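Local coordinates for protein tumor necrosis factor ligand superfamily member 9 (Mus musculus, PDB 6MKB) that acts as a TNF-family cytokine, binding the receptor TNFRSF9 (4-1BB) through its extracellular TNF homology domain and inducing proliferation of activated T-cells, at residues S7-A19 with N27-Q41. Numbering follows the deposited sequence.
With SO4 (sulfate ion), chain M; SO4 (sulfate ion), chain K.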
ATOM      1  N   SER B   7      -4.708  19.265  14.201  1.00 75.33           N
ATOM      2  CA  SER B   7      -4.659  17.802  14.221  1.00 73.86           C
ATOM      3  C   SER B   7      -4.551  17.221  12.786  1.00 72.35           C
ATOM      4  O   SER B   7      -5.199  17.746  11.868  1.00 71.01           O
ATOM      5  CB  SER B   7      -5.892  17.238  14.933  1.00 79.06           C
ATOM      6  OG  SER B   7      -6.054  15.837  14.753  1.00 85.99           O
ATOM      7  N   PRO B   8      -3.772  16.129  12.572  1.00 65.19           N
ATOM      8  CA  PRO B   8      -3.673  15.556  11.212  1.00 61.82           C
ATOM      9  C   PRO B   8      -5.006  15.018  10.684  1.00 60.67           C
ATOM     10  O   PRO B   8      -5.787  14.450  11.446  1.00 61.67           O
ATOM     11  CB  PRO B   8      -2.648  14.426  11.376  1.00 63.12           C
ATOM     12  CG  PRO B   8      -1.858  14.817  12.618  1.00 69.80           C
ATOM     13  CD  PRO B   8      -2.912  15.386  13.517  1.00 66.72           C
ATOM     14  N   VAL B   9      -5.281  15.239   9.387  1.00 51.68           N
ATOM     15  CA  VAL B   9      -6.501  14.759   8.745  1.00 48.71           C
ATOM     16  C   VAL B   9      -6.190  13.361   8.247  1.00 52.09           C
ATOM     17  O   VAL B   9      -5.330  13.193   7.383  1.00 51.65           O
ATOM     18  CB  VAL B   9      -7.001  15.723   7.647  1.00 51.19           C
ATOM     19  CG1 VAL B   9      -8.205  15.143   6.909  1.00 50.43           C
ATOM     20  CG2 VAL B   9      -7.332  17.099   8.230  1.00 50.82           C
ATOM     21  N   PHE B  10      -6.803  12.346   8.888  1.00 48.73           N
ATOM     22  CA  PHE B  10      -6.562  10.927   8.620  1.00 47.19           C
ATOM     23  C   PHE B  10      -7.790  10.089   8.924  1.00 50.20           C
ATOM     24  O   PHE B  10      -8.506  10.353   9.888  1.00 50.01           O
ATOM     25  CB  PHE B  10      -5.357  10.422   9.484  1.00 49.82           C
ATOM     26  CG  PHE B  10      -5.001   8.947   9.346  1.00 50.78           C
ATOM     27  CD1 PHE B  10      -4.241   8.494   8.276  1.00 53.10           C
ATOM     28  CD2 PHE B  10      -5.427   8.019  10.290  1.00 52.38           C
ATOM     29  CE1 PHE B  10      -3.924   7.139   8.144  1.00 53.53           C
ATOM     30  CE2 PHE B  10      -5.098   6.670  10.165  1.00 54.70           C
ATOM     31  CZ  PHE B  10      -4.349   6.239   9.094  1.00 52.47           C
ATOM     32  N   ALA B  11      -7.997   9.043   8.121  1.00 47.32           N
ATOM     33  CA  ALA B  11      -9.061   8.055   8.301  1.00 46.40           C
ATOM     34  C   ALA B  11      -8.576   6.671   7.882  1.00 49.45           C
ATOM     35  O   ALA B  11      -7.831   6.552   6.916  1.00 49.08           O
ATOM     36  CB  ALA B  11     -10.293   8.442   7.504  1.00 46.31           C
ATOM     37  N   LYS B  12      -8.984   5.641   8.620  1.00 46.38           N
ATOM     38  CA  LYS B  12      -8.716   4.233   8.316  1.00 45.81           C
ATOM     39  C   LYS B  12      -9.929   3.435   8.734  1.00 50.42           C
ATOM     40  O   LYS B  12     -10.110   3.165   9.923  1.00 51.95           O
ATOM     41  CB  LYS B  12      -7.424   3.692   8.972  1.00 48.78           C
ATOM     42  CG  LYS B  12      -7.032   2.319   8.414  1.00 54.92           C
ATOM     43  CD  LYS B  12      -5.846   1.660   9.125  1.00 51.40           C
ATOM     44  CE  LYS B  12      -5.838   0.191   8.775  1.00 52.02           C
ATOM     45  NZ  LYS B  12      -4.621  -0.501   9.248  1.00 74.30           N
ATOM     46  N   LEU B  13     -10.794   3.132   7.759  1.00 46.08           N
ATOM     47  CA  LEU B  13     -12.033   2.370   7.937  1.00 45.68           C
ATOM     48  C   LEU B  13     -11.742   0.903   7.766  1.00 49.95           C
ATOM     49  O   LEU B  13     -10.844   0.562   7.015  1.00 50.51           O
ATOM     50  CB  LEU B  13     -13.130   2.829   6.946  1.00 44.70           C
ATOM     51  CG  LEU B  13     -13.439   4.330   6.922  1.00 48.95           C
ATOM     52  CD1 LEU B  13     -14.467   4.650   5.886  1.00 49.96           C
ATOM     53  CD2 LEU B  13     -13.888   4.839   8.262  1.00 47.93           C
ATOM     54  N   LEU B  14     -12.475   0.040   8.476  1.00 47.62           N
ATOM     55  CA  LEU B  14     -12.301  -1.417   8.422  1.00 46.72           C
ATOM     56  C   LEU B  14     -13.574  -2.017   7.884  1.00 51.51           C
ATOM     57  O   LEU B  14     -14.662  -1.664   8.330  1.00 52.52           O
ATOM     58  CB  LEU B  14     -11.925  -2.000   9.803  1.00 47.58           C
ATOM     59  CG  LEU B  14     -10.709  -1.387  10.534  1.00 51.32           C
ATOM     60  CD1 LEU B  14     -10.492  -2.092  11.851  1.00 53.09           C
ATOM     61  CD2 LEU B  14      -9.429  -1.469   9.696  1.00 49.20           C
ATOM     62  N   ALA B  15     -13.447  -2.859   6.860  1.00 48.42           N
ATOM     63  CA  ALA B  15     -14.586  -3.417   6.150  1.00 47.79           C
ATOM     64  C   ALA B  15     -15.430  -4.337   7.015  1.00 52.52           C
ATOM     65  O   ALA B  15     -14.896  -5.180   7.739  1.00 54.32           O
ATOM     66  CB  ALA B  15     -14.106  -4.162   4.907  1.00 47.07           C
ATOM     67  N   LYS B  16     -16.758  -4.186   6.915  1.00 47.32           N
ATOM     68  CA  LYS B  16     -17.701  -5.095   7.560  1.00 47.00           C
ATOM     69  C   LYS B  16     -17.548  -6.457   6.878  1.00 53.42           C
ATOM     70  O   LYS B  16     -17.089  -6.523   5.731  1.00 53.17           O
ATOM     71  CB  LYS B  16     -19.126  -4.564   7.459  1.00 48.39           C
ATOM     72  CG  LYS B  16     -19.443  -3.474   8.470  1.00 56.49           C
ATOM     73  CD  LYS B  16     -20.935  -3.227   8.527  1.00 66.99           C
ATOM     74  CE  LYS B  16     -21.297  -2.027   9.366  1.00 78.66           C
ATOM     75  NZ  LYS B  16     -22.769  -1.846   9.479  1.00 81.54           N
ATOM     76  N   ASN B  17     -17.846  -7.541   7.593  1.00 51.67           N
ATOM     77  CA  ASN B  17     -17.678  -8.885   7.058  1.00 51.70           C
ATOM     78  C   ASN B  17     -18.500  -9.127   5.790  1.00 56.55           C
ATOM     79  O   ASN B  17     -19.575  -8.561   5.602  1.00 56.51           O
ATOM     80  CB  ASN B  17     -17.991  -9.941   8.121  1.00 51.28           C
ATOM     81  CG  ASN B  17     -16.838 -10.175   9.069  1.00 70.68           C
ATOM     82  OD1 ASN B  17     -15.857  -9.413   9.110  1.00 62.70           O
ATOM     83  ND2 ASN B  17     -16.926 -11.235   9.855  1.00 62.71           N
ATOM     84  N   GLN B  18     -17.936  -9.949   4.913  1.00 53.37           N
ATOM     85  CA  GLN B  18     -18.487 -10.374   3.639  1.00 53.93           C
ATOM     86  C   GLN B  18     -18.164 -11.867   3.505  1.00 58.46           C
ATOM     87  O   GLN B  18     -17.018 -12.226   3.216  1.00 58.11           O
ATOM     88  CB  GLN B  18     -17.865  -9.513   2.520  1.00 54.52           C
ATOM     89  CG  GLN B  18     -18.808  -9.131   1.406  1.00 69.43           C
ATOM     90  CD  GLN B  18     -19.893  -8.192   1.841  1.00 78.99           C
ATOM     91  OE1 GLN B  18     -19.646  -7.034   2.186  1.00 74.05           O
ATOM     92  NE2 GLN B  18     -21.127  -8.677   1.809  1.00 75.30           N
ATOM     93  N   ALA B  19     -19.156 -12.733   3.802  1.00 56.21           N
ATOM     94  CA  ALA B  19     -19.054 -14.207   3.850  1.00 56.39           C
ATOM     95  C   ALA B  19     -18.633 -14.862   2.530  1.00 58.01           C
ATOM     96  O   ALA B  19     -18.086 -15.968   2.543  1.00 57.62           O
ATOM     97  CB  ALA B  19     -20.380 -14.804   4.313  1.00 58.99           C
ATOM     98  N   ASN B  27     -19.478  -2.031   2.860  1.00 49.38           N
ATOM     99  CA  ASN B  27     -19.887  -1.378   4.087  1.00 50.08           C
ATOM    100  C   ASN B  27     -18.650  -1.274   4.971  1.00 53.70           C
ATOM    101  O   ASN B  27     -17.785  -2.151   4.928  1.00 53.50           O
ATOM    102  CB  ASN B  27     -21.003  -2.165   4.767  1.00 55.10           C
ATOM    103  CG  ASN B  27     -22.372  -1.757   4.288  1.00 87.73           C
ATOM    104  OD1 ASN B  27     -22.796  -0.601   4.434  1.00 86.88           O
ATOM    105  ND2 ASN B  27     -23.096  -2.699   3.702  1.00 80.74           N
ATOM    106  N   TRP B  28     -18.542  -0.211   5.746  1.00 49.43           N
ATOM    107  CA  TRP B  28     -17.383   0.015   6.591  1.00 48.37           C
ATOM    108  C   TRP B  28     -17.781   0.279   8.042  1.00 57.70           C
ATOM    109  O   TRP B  28     -18.826   0.885   8.309  1.00 58.82           O
ATOM    110  CB  TRP B  28     -16.550   1.213   6.048  1.00 44.82           C
ATOM    111  CG  TRP B  28     -16.097   0.998   4.640  1.00 44.10           C
ATOM    112  CD1 TRP B  28     -16.788   1.303   3.501  1.00 47.07           C
ATOM    113  CD2 TRP B  28     -14.936   0.260   4.220  1.00 42.16           C
ATOM    114  NE1 TRP B  28     -16.131   0.799   2.398  1.00 45.08           N
ATOM    115  CE2 TRP B  28     -14.989   0.159   2.811  1.00 45.16           C
ATOM    116  CE3 TRP B  28     -13.805  -0.239   4.890  1.00 41.94           C
ATOM    117  CZ2 TRP B  28     -13.976  -0.452   2.069  1.00 43.12           C
ATOM    118  CZ3 TRP B  28     -12.818  -0.865   4.158  1.00 41.61           C
ATOM    119  CH2 TRP B  28     -12.930  -1.009   2.769  1.00 41.92           C
ATOM    120  N   HIS B  29     -16.937  -0.200   8.977  1.00 55.85           N
ATOM    121  CA  HIS B  29     -16.992   0.163  10.388  1.00 57.74           C
ATOM    122  C   HIS B  29     -16.278   1.522  10.443  1.00 67.76           C
ATOM    123  O   HIS B  29     -15.139   1.607   9.947  1.00 65.97           O
ATOM    124  CB  HIS B  29     -16.267  -0.866  11.295  1.00 57.19           C
ATOM    125  CG  HIS B  29     -16.821  -2.257  11.308  1.00 60.18           C
ATOM    126  ND1 HIS B  29     -18.037  -2.547  11.924  1.00 62.95           N
ATOM    127  CD2 HIS B  29     -16.251  -3.416  10.906  1.00 59.47           C
ATOM    128  CE1 HIS B  29     -18.185  -3.855  11.820  1.00 61.40           C
ATOM    129  NE2 HIS B  29     -17.135  -4.420  11.218  1.00 60.35           N
ATOM    130  N   SER B  30     -16.926   2.578  10.977  1.00 69.57           N
ATOM    131  CA  SER B  30     -16.308   3.920  11.108  1.00 71.65           C
ATOM    132  C   SER B  30     -15.803   4.186  12.574  1.00 80.98           C
ATOM    133  O   SER B  30     -15.176   5.219  12.828  1.00 80.26           O
ATOM    134  CB  SER B  30     -17.283   5.013  10.665  1.00 76.31           C
ATOM    135  OG  SER B  30     -18.491   4.993  11.411  1.00 89.21           O
ATOM    136  N   GLN B  31     -16.082   3.240  13.513  1.00 81.47           N
ATOM    137  CA  GLN B  31     -15.688   3.266  14.934  1.00 84.56           C
ATOM    138  C   GLN B  31     -15.467   1.837  15.459  1.00 91.95           C
ATOM    139  O   GLN B  31     -16.119   0.908  14.974  1.00 91.10           O
ATOM    140  CB  GLN B  31     -16.722   4.004  15.800  1.00 88.03           C
ATOM    141  CG  GLN B  31     -18.174   3.548  15.601  1.00103.15           C
ATOM    142  CD  GLN B  31     -19.136   4.251  16.527  1.00119.35           C
ATOM    143  OE1 GLN B  31     -19.033   5.456  16.785  1.00115.82           O
ATOM    144  NE2 GLN B  31     -20.106   3.513  17.039  1.00107.53           N
ATOM    145  N   ASP B  32     -14.552   1.661  16.441  1.00 92.06           N
ATOM    146  CA  ASP B  32     -14.217   0.343  17.018  1.00 93.90           C
ATOM    147  C   ASP B  32     -15.356  -0.189  17.933  1.00100.00           C
ATOM    148  O   ASP B  32     -16.508   0.236  17.796  1.00 99.35           O
ATOM    149  CB  ASP B  32     -12.854   0.389  17.765  1.00 97.20           C
ATOM    150  CG  ASP B  32     -12.798   1.233  19.033  1.00114.70           C
ATOM    151  OD1 ASP B  32     -13.169   0.716  20.107  1.00117.98           O
ATOM    152  OD2 ASP B  32     -12.342   2.393  18.955  1.00122.36           O
ATOM    153  N   GLY B  33     -15.026  -1.121  18.830  1.00 99.30           N
ATOM    154  CA  GLY B  33     -15.967  -1.692  19.796  1.00102.41           C
ATOM    155  C   GLY B  33     -16.492  -0.709  20.835  1.00110.08           C
ATOM    156  O   GLY B  33     -17.355  -1.058  21.644  1.00111.97           O
ATOM    157  N   ALA B  34     -15.957   0.528  20.812  1.00107.17           N
ATOM    158  CA  ALA B  34     -16.312   1.693  21.625  1.00108.81           C
ATOM    159  C   ALA B  34     -16.572   2.898  20.680  1.00111.89           C
ATOM    160  O   ALA B  34     -16.416   2.765  19.460  1.00109.18           O
ATOM    161  CB  ALA B  34     -15.192   1.998  22.614  1.00110.73           C
ATOM    162  N   GLY B  35     -16.958   4.045  21.243  1.00110.08           N
ATOM    163  CA  GLY B  35     -17.266   5.260  20.489  1.00108.48           C
ATOM    164  C   GLY B  35     -16.146   5.908  19.688  1.00108.39           C
ATOM    165  O   GLY B  35     -16.433   6.746  18.822  1.00107.07           O
ATOM    166  N   SER B  36     -14.863   5.548  19.970  1.00102.44           N
ATOM    167  CA  SER B  36     -13.682   6.112  19.298  1.00 99.51           C
ATOM    168  C   SER B  36     -13.689   5.791  17.796  1.00 97.12           C
ATOM    169  O   SER B  36     -13.560   4.627  17.383  1.00 94.83           O
ATOM    170  CB  SER B  36     -12.387   5.640  19.957  1.00103.77           C
ATOM    171  OG  SER B  36     -11.931   6.603  20.895  1.00114.47           O
ATOM    172  N   SER B  37     -13.906   6.848  16.988  1.00 90.02           N
ATOM    173  CA  SER B  37     -14.001   6.727  15.537  1.00 85.90           C
ATOM    174  C   SER B  37     -12.636   6.623  14.893  1.00 85.28           C
ATOM    175  O   SER B  37     -11.653   7.191  15.386  1.00 83.75           O
ATOM    176  CB  SER B  37     -14.791   7.884  14.922  1.00 87.68           C
ATOM    177  OG  SER B  37     -14.089   9.116  14.946  1.00 91.51           O
ATOM    178  N   TYR B  38     -12.604   5.901  13.757  1.00 79.91           N
ATOM    179  CA  TYR B  38     -11.436   5.693  12.900  1.00 77.54           C
ATOM    180  C   TYR B  38     -11.178   6.934  12.011  1.00 74.66           C
ATOM    181  O   TYR B  38     -10.228   6.937  11.233  1.00 73.05           O
ATOM    182  CB  TYR B  38     -11.643   4.432  12.050  1.00 78.57           C
ATOM    183  CG  TYR B  38     -11.556   3.149  12.848  1.00 82.77           C
ATOM    184  CD1 TYR B  38     -10.337   2.687  13.338  1.00 85.70           C
ATOM    185  CD2 TYR B  38     -12.685   2.375  13.082  1.00 84.35           C
ATOM    186  CE1 TYR B  38     -10.250   1.500  14.065  1.00 88.74           C
ATOM    187  CE2 TYR B  38     -12.613   1.190  13.815  1.00 86.40           C
ATOM    188  CZ  TYR B  38     -11.397   0.763  14.321  1.00 95.79           C
ATOM    189  OH  TYR B  38     -11.333  -0.411  15.043  1.00 97.18           O
ATOM    190  N   LEU B  39     -11.994   7.999  12.196  1.00 67.62           N
ATOM    191  CA  LEU B  39     -11.929   9.263  11.473  1.00 65.88           C
ATOM    192  C   LEU B  39     -11.523  10.450  12.333  1.00 66.17           C
ATOM    193  O   LEU B  39     -12.041  10.655  13.436  1.00 67.95           O
ATOM    194  CB  LEU B  39     -13.294   9.601  10.852  1.00 66.45           C
ATOM    195  CG  LEU B  39     -13.861   8.616   9.855  1.00 71.82           C
ATOM    196  CD1 LEU B  39     -15.026   7.872  10.458  1.00 73.00           C
ATOM    197  CD2 LEU B  39     -14.334   9.319   8.648  1.00 74.66           C
ATOM    198  N   SER B  40     -10.677  11.297  11.770  1.00 58.40           N
ATOM    199  CA  SER B  40     -10.311  12.546  12.409  1.00 58.27           C
ATOM    200  C   SER B  40     -11.356  13.592  12.018  1.00 62.55           C
ATOM    201  O   SER B  40     -12.294  13.270  11.294  1.00 61.36           O
ATOM    202  CB  SER B  40      -8.911  12.972  11.976  1.00 58.75           C
ATOM    203  OG  SER B  40      -8.957  13.517  10.671  1.00 61.19           O
ATOM    204  N   GLN B  41     -11.198  14.836  12.471  1.00 61.37           N
ATOM    205  CA  GLN B  41     -12.082  15.918  12.059  1.00 61.96           C
ATOM    206  C   GLN B  41     -11.763  16.234  10.583  1.00 64.11           C
ATOM    207  O   GLN B  41     -10.683  15.889  10.084  1.00 62.79           O
ATOM    208  CB  GLN B  41     -11.902  17.142  12.981  1.00 65.54           C
ATOM    209  CG  GLN B  41     -13.223  17.763  13.484  1.00 98.60           C
ATOM    210  CD  GLN B  41     -13.981  16.931  14.513  1.00124.55           C
ATOM    211  OE1 GLN B  41     -13.435  16.504  15.541  1.00124.02           O
ATOM    212  NE2 GLN B  41     -15.266  16.696  14.255  1.00112.80           N
TER
HETATM  213  S   SO4 M 403     -20.051  -7.498  10.305  1.00 94.68           S
HETATM  214  O1  SO4 M 403     -20.352  -7.419   8.851  1.00 95.21           O
HETATM  215  O2  SO4 M 403     -20.979  -6.575  11.017  1.00 96.86           O
HETATM  216  O3  SO4 M 403     -20.305  -8.888  10.773  1.00 96.21           O
HETATM  217  O4  SO4 M 403     -18.631  -7.137  10.558  1.00 87.99           O
HETATM  218  S   SO4 K 401     -20.704  -0.959  13.051  1.00 98.83           S
HETATM  219  O1  SO4 K 401     -20.642  -0.066  11.871  1.00 96.31           O
HETATM  220  O2  SO4 K 401     -21.792  -0.472  13.930  1.00102.49           O
HETATM  221  O3  SO4 K 401     -20.991  -2.363  12.667  1.00 98.41           O
HETATM  222  O4  SO4 K 401     -19.409  -0.921  13.770  1.00 98.75           O
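Lys-16 CG lies over the centre of the His-29 imidazole, a CH-pi contact 3.7 Å from the ring centroid and 13° off the ring normal. Two sulfates meet that ring near its plane: ND1 donates to O4 of sulfate K (2.8 Å), NE2 weakly to O4 of sulfate M. Ala-15 CB sits over the six-membered ring of Trp-28, 3.6 Å from CZ3, while Leu-13 stands roughly perpendicular to the indole, its CB 3.8 Å from Trp-28 CE3. Leu-14 crosses the Tyr-38 ring nearly perpendicularly, CG over one face and CD1 3.7 Å from Tyr-38 OH.

Antiparallel backbone pairing underlies these side-chain contacts. His-29 N gives Leu-14 O a near-straight bond (2.8 Å, 165°), Leu-14 N returns only a weak one to His-29 O, and Lys-16 N reaches Asn-27 O; Lys-12 N binds Tyr-38 O. Ser-40 OG, held between backbone N and carbonyl carbon (chi1 77°), accepts from Phe-10 N at 3.0 Å. Strand 149-166 pairs with the other edge of 10-15, building this hairpin into the TNF jelly roll. Chemically, the indole side is apolar, whereas the two sulfates would probably favour a protonated imidazole; probably from the crystallisation liquor, they show no biological anion site.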